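Local coordinates for protein putative oxidoreductase (Magnetospirillum magnetotacticum, PDB 3C1A) that is a putative oxidoreductase of the GFO/IDH/MocA type, probably binding a nicotinamide dinucleotide on its Rossmann domain, with a substrate that is not established, at residues A[168-173]-A[306-311]; A[125-130]-A[176-181]. All blocks are in the same frame, centred on the assembly; numbering follows the deposited sequence.

Interaction 1: A[168-173]-A[306-311]; sequences MLWDWG and RVVRVL
Two helices of the C-terminal half, 168-184 and the chain-ending 301-314, pack against each other near the start of the first, and the contact is made mainly by Trp-170 and Leu-311. The short segments run roughly antiparallel at 148°, their axes 10.5 Å apart at closest approach, so long side chains bridge the space. Leu-311 is directed toward helix 168-184. Its CB sits over one face of the indole, 3.6 Å from the centroid of the six-membered ring and only 4° off the normal, a well-formed CH-pi contact. The CD1 branch then reaches CE3 of Trp-170 at 3.6 Å. With CG anti to its own carbonyl carbon (chi1 -77°), Trp-170 carries its benzo ring toward the other helix, where CZ3 lies 4.0 Å from Val-308 CG1. One residue earlier, Leu-169 slides past Leu-311, its CD2 3.8 Å from Leu-311 CD2 and 3.4 Å from Leu-311 O. Gly-173, lacking a side chain, lets Leu-311 CD2 come within 4.1 Å of its C atom. An alanine in place of Trp-170 would probably leave Leu-311 CB and Val-308 CG1 without the aromatic surface they pack on, opening a gap between the helices. Farther out, Trp-170 also touches Leu-104, Leu-169 rests on Leu-211 of strand 204-215, and Val-310 meets Thr-191 of strand 190-201, placing the helix pair against the large mixed sheet.

Interaction 2: A[125-130]-A[176-181]; sequences VEHTQL and DVSMVL. With PG4 (tetraethylene glycol), chain C.
Ser-178 OG is gripped within its own helix, its hydroxyl shared between the carbonyl oxygens of His-175, the stronger partner, and Ala-174, and its CB is turned against the imidazole of His-127. The hydroxyl stands between the backbone N and the carbonyl carbon (chi1 59°), which folds it back toward the preceding turn. Ser-178 CB lies 3.6 Å from the centroid of the His-127 ring, 19° off the normal, in a CH-pi contact that brings it to 3.5 Å from both CG and CD2 of the ring. Val-125 CG1 covers the opposite face, so the imidazole is sandwiched. Its ND1 is hydrogen-bonded to Ser-299 OG, which would limit rotation of the ring. Beyond it, Leu-130 brings CD2 to 4.0 Å from Ser-178 O.

Toward the other end, a tetraethylene glycol molecule, probably from the crystallisation liquor, spans both segments. Its O1 donates to Asp-176 OD1 at 2.7 Å, while Gln-129 NE2 gives O3 a longer bond of 3.2 Å at an N-H...O angle of 159°. A bend in the Gln-129 chain turns its amide to the glycol, and its OE1 accepts from Asn-132 ND2. Thr-128 OG1 donates to Glu-126 OE2 at 2.8 Å, a local bond just past the inverse gamma turn centred on Glu-126.

No hydrogen bond joins the two protein segments directly. Apolar and CH-pi contacts therefore pack the chain that follows the last Rossmann strand on helix 168-184, whereas the polar groups of Gln-129 and Asp-176 line a place that accepts a chain of ether and hydroxyl oxygens.

Interactions 1 and 2 use successive parts of helix 168-184, and their centres lie about 10 Å apart. Helix 301-314 meets both: Val-307 CG2 comes to 3.8 Å from Ser-178 CA, and Leu-311 CD2 to 4.0 Å from Val-177 CG2. His-127 also touches Val-307, so the chain leaving strand 123-126 and the two helices share one packed region. Helix 168-184 thus meets helix 301-314 along both parts, and in 176-181 also the chain leaving the Rossmann sheet. The glycol touches interaction 2, at Gln-129 and Asp-176. In this family the active site lies between the two domains, and the glycol's position is consistent with such a cleft.

Interaction 1: A[168-173]-A[306-311]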
# COMPACT_ATOMS: atom_id res chain seq x y z
N MSE A 168 7.89 2.12 -11.80
CA MSE A 168 6.44 2.37 -11.68
C MSE A 168 5.65 1.07 -11.44
O MSE A 168 4.76 1.05 -10.62
CB MSE A 168 5.94 3.07 -12.96
CG MSE A 168 4.48 3.23 -13.04
SE MSE A 168 3.93 4.25 -14.55
CE MSE A 168 4.46 2.90 -15.95
N LEU A 169 5.97 -0.00 -12.16
CA LEU A 169 5.23 -1.28 -12.03
C LEU A 169 5.21 -1.70 -10.55
O LEU A 169 4.17 -2.07 -10.01
CB LEU A 169 5.88 -2.39 -12.89
CG LEU A 169 5.15 -3.73 -13.11
CD1 LEU A 169 5.19 -4.15 -14.62
CD2 LEU A 169 5.68 -4.83 -12.21
N TRP A 170 6.35 -1.59 -9.89
CA TRP A 170 6.48 -2.02 -8.50
C TRP A 170 5.87 -1.02 -7.58
O TRP A 170 5.05 -1.37 -6.74
CB TRP A 170 7.93 -2.24 -8.13
CG TRP A 170 8.43 -3.52 -8.70
CD1 TRP A 170 8.84 -3.75 -9.98
CD2 TRP A 170 8.48 -4.78 -8.03
NE1 TRP A 170 9.18 -5.07 -10.14
CE2 TRP A 170 8.96 -5.73 -8.96
CE3 TRP A 170 8.17 -5.19 -6.74
CZ2 TRP A 170 9.16 -7.06 -8.63
CZ3 TRP A 170 8.35 -6.52 -6.41
CH2 TRP A 170 8.84 -7.44 -7.35
N ASP A 171 6.31 0.22 -7.72
CA ASP A 171 5.92 1.30 -6.82
C ASP A 171 4.41 1.57 -6.89
O ASP A 171 3.71 1.41 -5.90
CB ASP A 171 6.77 2.53 -7.16
CG ASP A 171 6.53 3.72 -6.25
OD1 ASP A 171 5.90 3.61 -5.17
OD2 ASP A 171 7.01 4.80 -6.64
N TRP A 172 3.89 1.94 -8.06
CA TRP A 172 2.45 2.15 -8.21
C TRP A 172 1.71 0.84 -8.26
O TRP A 172 0.64 0.72 -7.74
CB TRP A 172 2.13 2.94 -9.47
CG TRP A 172 2.76 4.30 -9.58
CD1 TRP A 172 3.82 4.80 -8.85
CD2 TRP A 172 2.40 5.34 -10.51
NE1 TRP A 172 4.11 6.09 -9.27
CE2 TRP A 172 3.26 6.43 -10.29
CE3 TRP A 172 1.42 5.45 -11.50
CZ2 TRP A 172 3.17 7.61 -11.01
CZ3 TRP A 172 1.35 6.61 -12.22
CH2 TRP A 172 2.23 7.67 -12.00
N GLY A 173 2.28 -0.18 -8.91
CA GLY A 173 1.58 -1.46 -9.06
C GLY A 173 1.25 -2.18 -7.76
O GLY A 173 0.18 -2.77 -7.64
N ARG A 306 2.48 -12.01 -1.46
CA ARG A 306 1.72 -12.42 -2.65
C ARG A 306 1.75 -11.31 -3.71
O ARG A 306 1.80 -11.61 -4.90
CB ARG A 306 0.29 -12.77 -2.28
CG ARG A 306 0.17 -13.99 -1.38
CD ARG A 306 -1.20 -14.05 -0.71
NE ARG A 306 -2.27 -13.96 -1.69
CZ ARG A 306 -3.49 -13.48 -1.47
NH1 ARG A 306 -3.86 -13.11 -0.26
NH2 ARG A 306 -4.36 -13.43 -2.47
N VAL A 307 1.69 -10.05 -3.27
CA VAL A 307 1.82 -8.86 -4.17
C VAL A 307 3.18 -8.87 -4.85
O VAL A 307 3.26 -8.58 -6.05
CB VAL A 307 1.71 -7.55 -3.41
CG1 VAL A 307 2.11 -6.37 -4.29
CG2 VAL A 307 0.25 -7.37 -2.78
N VAL A 308 4.24 -9.12 -4.07
CA VAL A 308 5.61 -9.23 -4.62
C VAL A 308 5.72 -10.34 -5.66
O VAL A 308 6.43 -10.20 -6.70
CB VAL A 308 6.69 -9.41 -3.52
CG1 VAL A 308 8.07 -9.84 -4.12
CG2 VAL A 308 6.91 -8.14 -2.72
N ARG A 309 5.01 -11.43 -5.43
CA ARG A 309 5.03 -12.55 -6.38
C ARG A 309 4.43 -12.14 -7.72
O ARG A 309 5.00 -12.39 -8.77
CB ARG A 309 4.31 -13.78 -5.82
CG ARG A 309 4.37 -14.95 -6.81
CD ARG A 309 3.78 -16.23 -6.27
NE ARG A 309 4.51 -16.71 -5.11
CZ ARG A 309 4.05 -16.67 -3.86
NH1 ARG A 309 2.85 -16.17 -3.60
NH2 ARG A 309 4.79 -17.14 -2.87
N VAL A 310 3.31 -11.46 -7.68
CA VAL A 310 2.63 -11.05 -8.89
C VAL A 310 3.46 -9.98 -9.62
O VAL A 310 3.54 -9.98 -10.84
CB VAL A 310 1.23 -10.43 -8.57
CG1 VAL A 310 0.62 -9.79 -9.81
CG2 VAL A 310 0.29 -11.44 -7.95
N LEU A 311 4.05 -9.04 -8.88
CA LEU A 311 4.79 -7.98 -9.52
C LEU A 311 5.99 -8.54 -10.28
O LEU A 311 6.26 -8.12 -11.41
CB LEU A 311 5.23 -6.94 -8.52
CG LEU A 311 4.07 -6.12 -7.98
CD1 LEU A 311 4.58 -5.24 -6.91
CD2 LEU A 311 3.44 -5.34 -9.14

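Interaction 2: A[125-130]-A[176-181]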
# COMPACT_ATOMS: atom_id res chain seq x y z
N VAL A 125 2.03 -4.80 6.15
CA VAL A 125 2.52 -4.00 5.05
C VAL A 125 1.55 -2.82 4.79
O VAL A 125 0.33 -2.98 4.78
CB VAL A 125 2.72 -4.82 3.80
CG1 VAL A 125 3.17 -3.92 2.64
CG2 VAL A 125 3.73 -5.96 4.09
N GLU A 126 2.11 -1.63 4.61
CA GLU A 126 1.32 -0.40 4.42
C GLU A 126 0.83 -0.24 2.98
O GLU A 126 1.42 0.49 2.18
CB GLU A 126 2.11 0.85 4.86
CG GLU A 126 1.21 1.99 5.41
CD GLU A 126 0.71 2.96 4.33
OE1 GLU A 126 1.55 3.59 3.64
OE2 GLU A 126 -0.54 3.13 4.20
N HIS A 127 -0.25 -0.93 2.68
CA HIS A 127 -0.94 -0.85 1.38
C HIS A 127 -2.10 0.06 1.66
O HIS A 127 -3.11 -0.34 2.22
CB HIS A 127 -1.46 -2.20 0.92
CG HIS A 127 -0.41 -3.19 0.53
ND1 HIS A 127 -0.30 -4.41 1.15
CD2 HIS A 127 0.53 -3.18 -0.45
CE1 HIS A 127 0.68 -5.10 0.59
NE2 HIS A 127 1.22 -4.36 -0.36
N THR A 128 -1.93 1.30 1.32
CA THR A 128 -2.80 2.34 1.85
C THR A 128 -4.29 2.10 1.54
O THR A 128 -5.16 2.45 2.34
CB THR A 128 -2.37 3.67 1.30
OG1 THR A 128 -0.95 3.78 1.48
CG2 THR A 128 -3.07 4.82 2.02
N GLN A 129 -4.60 1.53 0.38
CA GLN A 129 -6.00 1.37 -0.00
C GLN A 129 -6.72 0.44 0.94
O GLN A 129 -7.91 0.56 1.15
CB GLN A 129 -6.16 0.82 -1.42
CG GLN A 129 -7.64 0.96 -1.91
CD GLN A 129 -7.94 2.38 -2.26
OE1 GLN A 129 -8.53 3.12 -1.47
NE2 GLN A 129 -7.48 2.80 -3.44
N LEU A 130 -6.00 -0.52 1.48
CA LEU A 130 -6.61 -1.50 2.34
C LEU A 130 -6.98 -0.93 3.72
O LEU A 130 -7.59 -1.62 4.50
CB LEU A 130 -5.71 -2.71 2.49
CG LEU A 130 -5.32 -3.38 1.18
CD1 LEU A 130 -4.54 -4.62 1.51
CD2 LEU A 130 -6.55 -3.75 0.37
N ASP A 176 -2.14 -1.11 -6.41
CA ASP A 176 -3.33 -1.67 -7.06
C ASP A 176 -3.35 -3.21 -7.05
O ASP A 176 -4.41 -3.79 -7.00
CB ASP A 176 -3.49 -1.08 -8.47
CG ASP A 176 -3.60 0.44 -8.45
OD1 ASP A 176 -4.21 0.99 -7.51
OD2 ASP A 176 -3.06 1.12 -9.35
N VAL A 177 -2.21 -3.88 -7.09
CA VAL A 177 -2.22 -5.32 -6.97
C VAL A 177 -2.78 -5.78 -5.60
O VAL A 177 -3.62 -6.72 -5.53
CB VAL A 177 -0.85 -5.95 -7.29
CG1 VAL A 177 -0.88 -7.40 -6.98
CG2 VAL A 177 -0.49 -5.65 -8.73
N SER A 178 -2.42 -5.06 -4.52
CA SER A 178 -2.94 -5.34 -3.17
C SER A 178 -4.46 -5.28 -3.13
O SER A 178 -5.11 -6.10 -2.48
CB SER A 178 -2.34 -4.36 -2.13
OG SER A 178 -2.62 -3.01 -2.43
N MSE A 179 -5.02 -4.31 -3.84
CA MSE A 179 -6.46 -4.10 -3.89
C MSE A 179 -7.15 -5.27 -4.61
O MSE A 179 -8.11 -5.86 -4.10
CB MSE A 179 -6.74 -2.75 -4.54
CG MSE A 179 -8.20 -2.40 -4.69
SE MSE A 179 -8.99 -3.09 -6.33
CE MSE A 179 -8.14 -1.94 -7.56
N VAL A 180 -6.61 -5.66 -5.77
CA VAL A 180 -7.17 -6.77 -6.54
C VAL A 180 -7.12 -8.11 -5.78
O VAL A 180 -8.14 -8.78 -5.64
CB VAL A 180 -6.54 -6.85 -7.93
CG1 VAL A 180 -7.11 -8.01 -8.70
CG2 VAL A 180 -6.83 -5.55 -8.74
N LEU A 181 -5.96 -8.47 -5.25
CA LEU A 181 -5.83 -9.66 -4.39
C LEU A 181 -6.72 -9.62 -3.14
O LEU A 181 -7.30 -10.66 -2.76
CB LEU A 181 -4.39 -9.92 -4.00
CG LEU A 181 -3.30 -10.09 -5.07
CD1 LEU A 181 -1.91 -10.42 -4.45
CD2 LEU A 181 -3.64 -11.13 -6.11
O1 PG4 C . -4.77 3.61 -7.50
C1 PG4 C . -5.82 3.51 -8.48
C2 PG4 C . -7.14 3.20 -7.78
O2 PG4 C . -7.66 4.37 -7.15
C3 PG4 C . -8.95 4.19 -6.58
C4 PG4 C . -9.34 5.47 -5.85
O3 PG4 C . -8.57 5.61 -4.65
C5 PG4 C . -8.61 6.95 -4.15
C6 PG4 C . -8.27 6.99 -2.67
O4 PG4 C . -6.87 6.74 -2.47
C7 PG4 C . -6.50 6.76 -1.08
C8 PG4 C . -5.43 5.70 -0.78
O5 PG4 C . -5.83 4.43 -1.31